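Esterase (Capnocytophaga ochracea, PDB 4W9R) is of unknown function but has an alpha/beta-hydrolase domain of the putative esterase family, whose members include ester hydrolases. Local coordinates at residues Pro74-Glu77 against Asp78-Val82; Arg87-Asn90 against Glu91-Arg94; Ala125-Leu128 against Ala129-Tyr132. All blocks are in the same frame, centred on the assembly; numbering follows the deposited sequence.

Contact 1 (Pro74-Glu77 against Asp78-Val82); sequences PKQE and DVTVV
D78 and K75 hold each other at two points. The backbone N of K75 donates to OD2 of D78 over 3.2 Å and reaches it from above the carboxylate plane, while the N of D78 donates to the O of K75 at 3.0 Å. The pair opens the short, weakly bonded helical turn 76-79, which follows strand 67-71 of the alpha/beta-hydrolase sheet. OD2 also lies 3.4 Å from CB of K75, and the rest of the lysine chain runs on outward. CG of D78 stands anti to its own carbonyl carbon (chi1 -70°), which swings the carboxylate back to the start of the turn. The same OD2 also forms a salt bridge with R17, a second partner from outside the turn. With an alanine in place of D78, the K75 amide would probably lose its carboxylate acceptor and R17 this acidic mate. Next to this, P74 and V79 cross at about a right angle, CG of P74 lying 3.7 Å from CG1 of V79. Farther out, F95 of helix 91-110 packs on P74 and D78, and E124 and A125 of helix 123-128 lie against V79. The turn closes at T80, whose OG1 donates to the O of Q76 over 2.6 Å, tilted 33° from the carbonyl plane.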
ATOM      1  N   PRO B  74      12.728 -16.079  -7.308  1.00 45.03           N
ATOM      2  CA  PRO B  74      12.681 -17.469  -7.765  1.00 36.40           C
ATOM      3  C   PRO B  74      12.696 -17.513  -9.289  1.00 35.94           C
ATOM      4  O   PRO B  74      12.237 -16.565  -9.925  1.00 39.42           O
ATOM      5  CB  PRO B  74      11.356 -17.981  -7.202  1.00 39.82           C
ATOM      6  CG  PRO B  74      10.501 -16.760  -7.109  1.00 36.93           C
ATOM      7  CD  PRO B  74      11.430 -15.625  -6.774  1.00 40.42           C
ATOM      8  N   LYS B  75      13.224 -18.587  -9.865  1.00 34.01           N
ATOM      9  CA  LYS B  75      13.271 -18.717 -11.316  1.00 23.54           C
ATOM     10  C   LYS B  75      11.865 -18.895 -11.885  1.00 27.73           C
ATOM     11  O   LYS B  75      10.951 -19.317 -11.177  1.00 38.42           O
ATOM     12  CB  LYS B  75      14.164 -19.888 -11.722  1.00 26.27           C
ATOM     13  CG  LYS B  75      15.601 -19.762 -11.244  1.00 35.25           C
ATOM     14  CD  LYS B  75      16.426 -20.972 -11.654  1.00 66.50           C
ATOM     15  CE  LYS B  75      17.869 -20.841 -11.195  1.00 79.55           C
ATOM     16  NZ  LYS B  75      18.527 -19.639 -11.778  1.00 87.09           N
ATOM     17  N   GLN B  76      11.698 -18.563 -13.161  1.00 25.32           N
ATOM     18  CA  GLN B  76      10.396 -18.655 -13.810  1.00 26.54           C
ATOM     19  C   GLN B  76       9.855 -20.084 -13.804  1.00 33.32           C
ATOM     20  O   GLN B  76       8.662 -20.303 -13.596  1.00 36.02           O
ATOM     21  CB  GLN B  76      10.479 -18.136 -15.246  1.00 26.42           C
ATOM     22  CG  GLN B  76       9.165 -18.201 -16.001  1.00 30.50           C
ATOM     23  CD  GLN B  76       9.278 -17.662 -17.411  1.00 41.79           C
ATOM     24  OE1 GLN B  76      10.276 -17.038 -17.772  1.00 47.28           O
ATOM     25  NE2 GLN B  76       8.251 -17.902 -18.219  1.00 40.23           N
ATOM     26  N   GLU B  77      10.736 -21.053 -14.030  0.61 25.25           N
ATOM     27  CA  GLU B  77      10.333 -22.455 -14.048  0.61 26.46           C
ATOM     28  C   GLU B  77       9.949 -22.948 -12.656  0.61 32.47           C
ATOM     29  O   GLU B  77       9.270 -23.965 -12.516  0.61 37.80           O
ATOM     30  CB  GLU B  77      11.449 -23.330 -14.624  0.61 28.73           C
ATOM     31  CG  GLU B  77      11.633 -23.200 -16.129  0.61 27.33           C
ATOM     32  CD  GLU B  77      12.755 -24.078 -16.653  0.61 40.05           C
ATOM     33  OE1 GLU B  77      13.692 -24.371 -15.882  0.61 56.06           O
ATOM     34  OE2 GLU B  77      12.697 -24.479 -17.834  0.61 29.31           O
ATOM     35  N   ASP B  78      10.386 -22.226 -11.629  1.00 27.83           N
ATOM     36  CA  ASP B  78      10.068 -22.591 -10.253  1.00 26.12           C
ATOM     37  C   ASP B  78       8.622 -22.262  -9.894  1.00 30.45           C
ATOM     38  O   ASP B  78       7.950 -23.042  -9.224  1.00 40.53           O
ATOM     39  CB  ASP B  78      11.009 -21.885  -9.271  1.00 28.25           C
ATOM     40  CG  ASP B  78      12.428 -22.418  -9.331  1.00 47.47           C
ATOM     41  OD1 ASP B  78      12.619 -23.575  -9.764  1.00 64.19           O
ATOM     42  OD2 ASP B  78      13.354 -21.679  -8.935  1.00 41.79           O
ATOM     43  N   VAL B  79       8.158 -21.091 -10.314  1.00 24.93           N
ATOM     44  CA  VAL B  79       6.829 -20.621  -9.938  1.00 23.60           C
ATOM     45  C   VAL B  79       5.742 -20.878 -10.980  1.00 24.04           C
ATOM     46  O   VAL B  79       4.587 -20.507 -10.773  1.00 44.60           O
ATOM     47  CB  VAL B  79       6.852 -19.113  -9.632  1.00 31.49           C
ATOM     48  CG1 VAL B  79       7.759 -18.833  -8.443  1.00 18.86           C
ATOM     49  CG2 VAL B  79       7.306 -18.332 -10.853  1.00 11.72           C
ATOM     50  N   THR B  80       6.097 -21.502 -12.098  1.00 24.54           N
ATOM     51  CA  THR B  80       5.143 -21.646 -13.195  1.00 29.53           C
ATOM     52  C   THR B  80       4.507 -23.029 -13.282  1.00 28.08           C
ATOM     53  O   THR B  80       5.199 -24.041 -13.390  1.00 40.33           O
ATOM     54  CB  THR B  80       5.796 -21.335 -14.552  1.00 24.04           C
ATOM     55  OG1 THR B  80       6.284 -19.989 -14.553  1.00 42.23           O
ATOM     56  CG2 THR B  80       4.784 -21.499 -15.675  1.00 21.18           C
ATOM     57  N   VAL B  81       3.179 -23.052 -13.242  1.00 25.36           N
ATOM     58  CA  VAL B  81       2.414 -24.271 -13.460  1.00 27.39           C
ATOM     59  C   VAL B  81       2.057 -24.396 -14.939  1.00 30.89           C
ATOM     60  O   VAL B  81       1.315 -23.572 -15.474  1.00 31.56           O
ATOM     61  CB  VAL B  81       1.127 -24.289 -12.616  1.00 28.93           C
ATOM     62  CG1 VAL B  81       0.319 -25.544 -12.903  1.00 29.25           C
ATOM     63  CG2 VAL B  81       1.461 -24.185 -11.137  1.00 30.15           C
ATOM     64  N   VAL B  82       2.585 -25.425 -15.594  1.00 32.75           N
ATOM     65  CA  VAL B  82       2.405 -25.583 -17.034  1.00 33.86           C
ATOM     66  C   VAL B  82       0.985 -26.014 -17.389  1.00 37.31           C
ATOM     67  O   VAL B  82       0.322 -26.712 -16.622  1.00 52.15           O
ATOM     68  CB  VAL B  82       3.405 -26.598 -17.618  1.00 37.27           C
ATOM     69  CG1 VAL B  82       4.829 -26.102 -17.422  1.00 20.55           C
ATOM     70  CG2 VAL B  82       3.216 -27.969 -16.983  1.00 43.90           C
TER

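Contact 2 (Arg87-Asn90 against Glu91-Arg94); sequences RPIN and ESAR
S92 reaches I89 because its chi1 of 59° places OG between its own N and carbonyl carbon, on the side of the preceding loop. From there OG donates to the O of I89 over 2.6 Å. R94 bends its chain at chi3 (-132°) instead, and the bend folds the guanidinium back over the peptide that joins N90 to E91. The C of N90 sits 3.4 Å above the guanidinium plane, toward its rim, and the N of E91 lies above the centre of the same face. This is the start of helix 91-110, with N90 at the N-cap position, although its side chain makes no capping bond. The O of N90 takes the N-H of R94 at 3.0 Å, nearly along the C=O axis, as a well-formed i to i-4 bond, where the preceding one, A93 N to I89 O, is weak. P88 packs on V81 and Y131, and E91 on E77 and D78 of helix 76-79. Besides the S92 hydroxyl and the N of A93, the O of I89 receives a weak bond from the N of S92. Three donors thus converge on one carbonyl just ahead of the helix. CB of A93 points toward the loop, 3.6 Å from CA of I89 and 4.4 Å from CB of P88. Two waters extend the polar network. One donates to both the O of R87 and OG of S92. The other donates to OD1 of N90 at 2.6 Å and weakly accepts from NH2 of R94, lying in the guanidinium plane at its edge.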
ATOM      1  N   ARG B  87      -0.762 -29.019 -12.907  1.00 27.22           N
ATOM      2  CA  ARG B  87      -0.349 -28.987 -11.509  1.00 26.31           C
ATOM      3  C   ARG B  87       1.166 -28.812 -11.453  1.00 35.77           C
ATOM      4  O   ARG B  87       1.843 -29.028 -12.459  1.00 35.40           O
ATOM      5  CB  ARG B  87      -0.789 -30.260 -10.776  1.00 20.39           C
ATOM      6  CG  ARG B  87      -0.006 -31.497 -11.158  1.00 25.56           C
ATOM      7  CD  ARG B  87      -0.476 -32.720 -10.389  1.00 29.67           C
ATOM      8  NE  ARG B  87       0.307 -33.897 -10.748  1.00 33.58           N
ATOM      9  CZ  ARG B  87       0.057 -34.664 -11.802  1.00 30.55           C
ATOM     10  NH1 ARG B  87      -0.964 -34.381 -12.600  1.00 30.66           N
ATOM     11  NH2 ARG B  87       0.827 -35.712 -12.060  1.00 31.70           N
ATOM     12  N   PRO B  88       1.704 -28.389 -10.296  1.00 34.25           N
ATOM     13  CA  PRO B  88       3.161 -28.262 -10.197  1.00 31.63           C
ATOM     14  C   PRO B  88       3.887 -29.579 -10.459  1.00 33.68           C
ATOM     15  O   PRO B  88       3.558 -30.600  -9.855  1.00 40.02           O
ATOM     16  CB  PRO B  88       3.377 -27.811  -8.748  1.00 29.24           C
ATOM     17  CG  PRO B  88       2.102 -27.160  -8.362  1.00 27.22           C
ATOM     18  CD  PRO B  88       1.024 -27.904  -9.082  1.00 28.84           C
ATOM     19  N   ILE B  89       4.870 -29.540 -11.353  1.00 30.94           N
ATOM     20  CA  ILE B  89       5.707 -30.698 -11.652  1.00 24.48           C
ATOM     21  C   ILE B  89       7.140 -30.236 -11.857  1.00 25.85           C
ATOM     22  O   ILE B  89       7.383 -29.056 -12.117  1.00 33.29           O
ATOM     23  CB  ILE B  89       5.244 -31.458 -12.915  1.00 25.35           C
ATOM     24  CG1 ILE B  89       5.292 -30.541 -14.138  1.00 25.10           C
ATOM     25  CG2 ILE B  89       3.852 -32.049 -12.726  1.00 17.11           C
ATOM     26  CD1 ILE B  89       5.255 -31.285 -15.452  1.00 21.82           C
ATOM     27  N   ASN B  90       8.080 -31.168 -11.741  1.00 23.99           N
ATOM     28  CA  ASN B  90       9.497 -30.873 -11.935  1.00 24.55           C
ATOM     29  C   ASN B  90       9.967 -29.694 -11.087  1.00 33.46           C
ATOM     30  O   ASN B  90       9.864 -29.724  -9.860  1.00 34.27           O
ATOM     31  CB  ASN B  90       9.781 -30.610 -13.414  1.00 21.20           C
ATOM     32  CG  ASN B  90       9.486 -31.818 -14.288  1.00 33.26           C
ATOM     33  OD1 ASN B  90       9.847 -32.946 -13.951  1.00 33.12           O
ATOM     34  ND2 ASN B  90       8.820 -31.586 -15.413  1.00 26.35           N
ATOM     35  N   GLU B  91      10.470 -28.654 -11.746  1.00 31.47           N
ATOM     36  CA  GLU B  91      11.008 -27.489 -11.048  1.00 26.47           C
ATOM     37  C   GLU B  91       9.957 -26.803 -10.180  1.00 27.87           C
ATOM     38  O   GLU B  91      10.250 -26.369  -9.063  1.00 33.46           O
ATOM     39  CB  GLU B  91      11.589 -26.483 -12.047  1.00 20.49           C
ATOM     40  CG  GLU B  91      12.807 -26.980 -12.814  1.00 34.27           C
ATOM     41  CD  GLU B  91      12.449 -27.631 -14.138  1.00 49.09           C
ATOM     42  OE1 GLU B  91      11.252 -27.897 -14.373  1.00 52.67           O
ATOM     43  OE2 GLU B  91      13.369 -27.870 -14.950  1.00 47.71           O
ATOM     44  N   SER B  92       8.735 -26.707 -10.693  1.00 25.13           N
ATOM     45  CA  SER B  92       7.652 -26.053  -9.968  1.00 25.70           C
ATOM     46  C   SER B  92       7.226 -26.867  -8.751  1.00 28.83           C
ATOM     47  O   SER B  92       6.844 -26.305  -7.725  1.00 24.98           O
ATOM     48  CB  SER B  92       6.452 -25.812 -10.888  1.00 12.06           C
ATOM     49  OG  SER B  92       5.968 -27.030 -11.424  1.00 63.97           O
ATOM     50  N   ALA B  93       7.295 -28.189  -8.868  1.00 26.80           N
ATOM     51  CA  ALA B  93       6.944 -29.068  -7.760  1.00 25.92           C
ATOM     52  C   ALA B  93       7.993 -28.987  -6.658  1.00 31.92           C
ATOM     53  O   ALA B  93       7.665 -29.020  -5.471  1.00 24.36           O
ATOM     54  CB  ALA B  93       6.791 -30.499  -8.240  1.00 22.74           C
ATOM     55  N   ARG B  94       9.256 -28.881  -7.059  1.00 29.19           N
ATOM     56  CA  ARG B  94      10.352 -28.780  -6.107  1.00 26.97           C
ATOM     57  C   ARG B  94      10.259 -27.483  -5.310  1.00 31.46           C
ATOM     58  O   ARG B  94      10.434 -27.479  -4.093  1.00 35.19           O
ATOM     59  CB  ARG B  94      11.700 -28.872  -6.826  1.00 22.22           C
ATOM     60  CG  ARG B  94      11.989 -30.247  -7.419  1.00 17.07           C
ATOM     61  CD  ARG B  94      13.272 -30.251  -8.239  1.00 12.08           C
ATOM     62  NE  ARG B  94      13.076 -30.898  -9.533  1.00 48.75           N
ATOM     63  CZ  ARG B  94      13.601 -30.467 -10.676  1.00 42.65           C
ATOM     64  NH1 ARG B  94      14.366 -29.383 -10.690  1.00 44.61           N
ATOM     65  NH2 ARG B  94      13.362 -31.118 -11.806  1.00 50.39           N
TER
HETATM   66  O   HOH W   1       4.036 -27.193 -13.930  1.00 52.65           O
HETATM   67  O   HOH W   2      12.354 -33.321 -13.423  1.00 45.48           O

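Contact 3 (Ala125-Leu128 against Ala129-Tyr132); sequences AGFL and ANYY
F127 and Y131, four residues apart, form an offset edge-to-face pair: the edge of Y131 points at the face of F127, with the planes at 84° and the centroids 5.5 Å apart. CE1 and OH of Y131 both come to 3.6 Å from CE2 of F127. On the same phenylalanine, ND2 of N130 comes within 3.4 Å of CD1 of F127, the amide plane standing almost square to the ring. F127 presents its ring there by keeping CG anti to the backbone N (chi1 -178°). The other flank is looser: CD2 of Y132 gets no nearer to L128 than 4.4 Å from its O, and both side chains turn to outside partners. Every residue is buried, so neither flank faces solvent. As helix 123-128 runs out, the i to i-4 bond A129 N to A125 O (2.9 Å) gives way to i to i-3 bonds, N130 N to F127 O and Y131 N to L128 O, leading into the 3-10 segment 131-132. Y131 OH is hydrogen-bonded to the O of G86 and N130 OD1 to the hydroxyl of Y173. F127 rests on P149 of strand 143-149, whereas L128 and Y132 lie against F96 of helix 91-110.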
ATOM      1  N   ALA B 125       3.631 -17.151  -9.578  1.00 22.81           N
ATOM      2  CA  ALA B 125       3.687 -17.618  -8.198  1.00 26.08           C
ATOM      3  C   ALA B 125       2.337 -17.430  -7.509  1.00 34.29           C
ATOM      4  O   ALA B 125       1.958 -18.216  -6.640  1.00 24.58           O
ATOM      5  CB  ALA B 125       4.781 -16.892  -7.433  1.00 16.04           C
ATOM      6  N   GLY B 126       1.618 -16.383  -7.905  1.00 26.47           N
ATOM      7  CA  GLY B 126       0.295 -16.116  -7.371  1.00 28.08           C
ATOM      8  C   GLY B 126      -0.681 -17.236  -7.669  1.00 27.81           C
ATOM      9  O   GLY B 126      -1.536 -17.562  -6.847  1.00 41.46           O
ATOM     10  N   PHE B 127      -0.558 -17.826  -8.853  1.00 23.37           N
ATOM     11  CA  PHE B 127      -1.394 -18.959  -9.227  1.00 28.06           C
ATOM     12  C   PHE B 127      -0.881 -20.242  -8.586  1.00 28.55           C
ATOM     13  O   PHE B 127      -1.663 -21.115  -8.216  1.00 34.31           O
ATOM     14  CB  PHE B 127      -1.452 -19.115 -10.747  1.00 30.03           C
ATOM     15  CG  PHE B 127      -2.333 -20.242 -11.203  1.00 24.25           C
ATOM     16  CD1 PHE B 127      -3.708 -20.165 -11.053  1.00 26.63           C
ATOM     17  CD2 PHE B 127      -1.788 -21.380 -11.774  1.00 31.45           C
ATOM     18  CE1 PHE B 127      -4.523 -21.201 -11.467  1.00 29.53           C
ATOM     19  CE2 PHE B 127      -2.599 -22.420 -12.190  1.00 33.48           C
ATOM     20  CZ  PHE B 127      -3.969 -22.330 -12.036  1.00 24.97           C
ATOM     21  N   LEU B 128       0.439 -20.347  -8.462  1.00 25.35           N
ATOM     22  CA  LEU B 128       1.070 -21.494  -7.819  1.00 23.47           C
ATOM     23  C   LEU B 128       0.619 -21.630  -6.368  1.00 29.63           C
ATOM     24  O   LEU B 128       0.450 -22.739  -5.860  1.00 27.56           O
ATOM     25  CB  LEU B 128       2.593 -21.371  -7.884  1.00 29.94           C
ATOM     26  CG  LEU B 128       3.406 -22.408  -7.105  1.00 29.12           C
ATOM     27  CD1 LEU B 128       3.211 -23.791  -7.697  1.00 30.80           C
ATOM     28  CD2 LEU B 128       4.879 -22.036  -7.078  1.00 32.53           C
ATOM     29  N   ALA B 129       0.412 -20.493  -5.712  1.00 28.75           N
ATOM     30  CA  ALA B 129       0.037 -20.468  -4.304  1.00 21.95           C
ATOM     31  C   ALA B 129      -1.336 -21.092  -4.062  1.00 26.73           C
ATOM     32  O   ALA B 129      -1.628 -21.547  -2.957  1.00 31.99           O
ATOM     33  CB  ALA B 129       0.065 -19.040  -3.781  1.00 22.55           C
ATOM     34  N   ASN B 130      -2.174 -21.109  -5.094  1.00 23.69           N
ATOM     35  CA  ASN B 130      -3.505 -21.699  -4.985  1.00 26.21           C
ATOM     36  C   ASN B 130      -3.455 -23.179  -4.633  1.00 35.38           C
ATOM     37  O   ASN B 130      -4.338 -23.696  -3.949  1.00 40.42           O
ATOM     38  CB  ASN B 130      -4.283 -21.520  -6.291  1.00 22.24           C
ATOM     39  CG  ASN B 130      -4.624 -20.074  -6.577  1.00 28.64           C
ATOM     40  OD1 ASN B 130      -4.805 -19.273  -5.661  1.00 35.78           O
ATOM     41  ND2 ASN B 130      -4.721 -19.732  -7.857  1.00 30.83           N
ATOM     42  N   TYR B 131      -2.407 -23.854  -5.094  1.00 25.61           N
ATOM     43  CA  TYR B 131      -2.319 -25.305  -4.987  1.00 27.29           C
ATOM     44  C   TYR B 131      -2.053 -25.797  -3.567  1.00 32.76           C
ATOM     45  O   TYR B 131      -2.082 -27.000  -3.309  1.00 41.73           O
ATOM     46  CB  TYR B 131      -1.248 -25.828  -5.943  1.00 23.33           C
ATOM     47  CG  TYR B 131      -1.718 -25.845  -7.379  1.00 31.60           C
ATOM     48  CD1 TYR B 131      -1.688 -24.694  -8.153  1.00 31.58           C
ATOM     49  CD2 TYR B 131      -2.214 -27.008  -7.952  1.00 28.22           C
ATOM     50  CE1 TYR B 131      -2.127 -24.702  -9.464  1.00 30.43           C
ATOM     51  CE2 TYR B 131      -2.654 -27.027  -9.261  1.00 35.40           C
ATOM     52  CZ  TYR B 131      -2.610 -25.872 -10.012  1.00 34.94           C
ATOM     53  OH  TYR B 131      -3.050 -25.890 -11.315  1.00 30.32           O
ATOM     54  N   TYR B 132      -1.801 -24.873  -2.647  1.00 23.52           N
ATOM     55  CA  TYR B 132      -1.658 -25.239  -1.243  1.00 31.35           C
ATOM     56  C   TYR B 132      -3.010 -25.626  -0.638  1.00 40.30           C
ATOM     57  O   TYR B 132      -3.069 -26.238   0.428  1.00 49.64           O
ATOM     58  CB  TYR B 132      -1.015 -24.098  -0.453  1.00 24.60           C
ATOM     59  CG  TYR B 132       0.443 -23.900  -0.796  1.00 27.37           C
ATOM     60  CD1 TYR B 132       1.395 -24.832  -0.410  1.00 27.22           C
ATOM     61  CD2 TYR B 132       0.868 -22.789  -1.512  1.00 36.29           C
ATOM     62  CE1 TYR B 132       2.728 -24.665  -0.725  1.00 24.44           C
ATOM     63  CE2 TYR B 132       2.204 -22.613  -1.831  1.00 27.20           C
ATOM     64  CZ  TYR B 132       3.129 -23.556  -1.433  1.00 31.43           C
ATOM     65  OH  TYR B 132       4.459 -23.398  -1.743  1.00 34.23           O
TER

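How the contacts relate
All three contacts meet at one end of the alpha/beta-hydrolase domain. Contacts 1 and 2 are the closest, with centres about 8 Å apart; contact 3 lies about 11 Å from each. Helix turn 76-79 leans on the start of helix 91-110, where the O of E77 lies 3.5 Å from CB of E91. V79 bridges to contact 3, its CG1 3.7 Å from CB of A125, and P88 of contact 2 meets contact 3 farther along, its CD 3.5 Å from CD2 of Y131. Helix 123-128, which carries part of contact 3, directly follows strand 116-122, the position where alpha/beta-hydrolases carry the nucleophile elbow, though no catalytic residue is established in this protein.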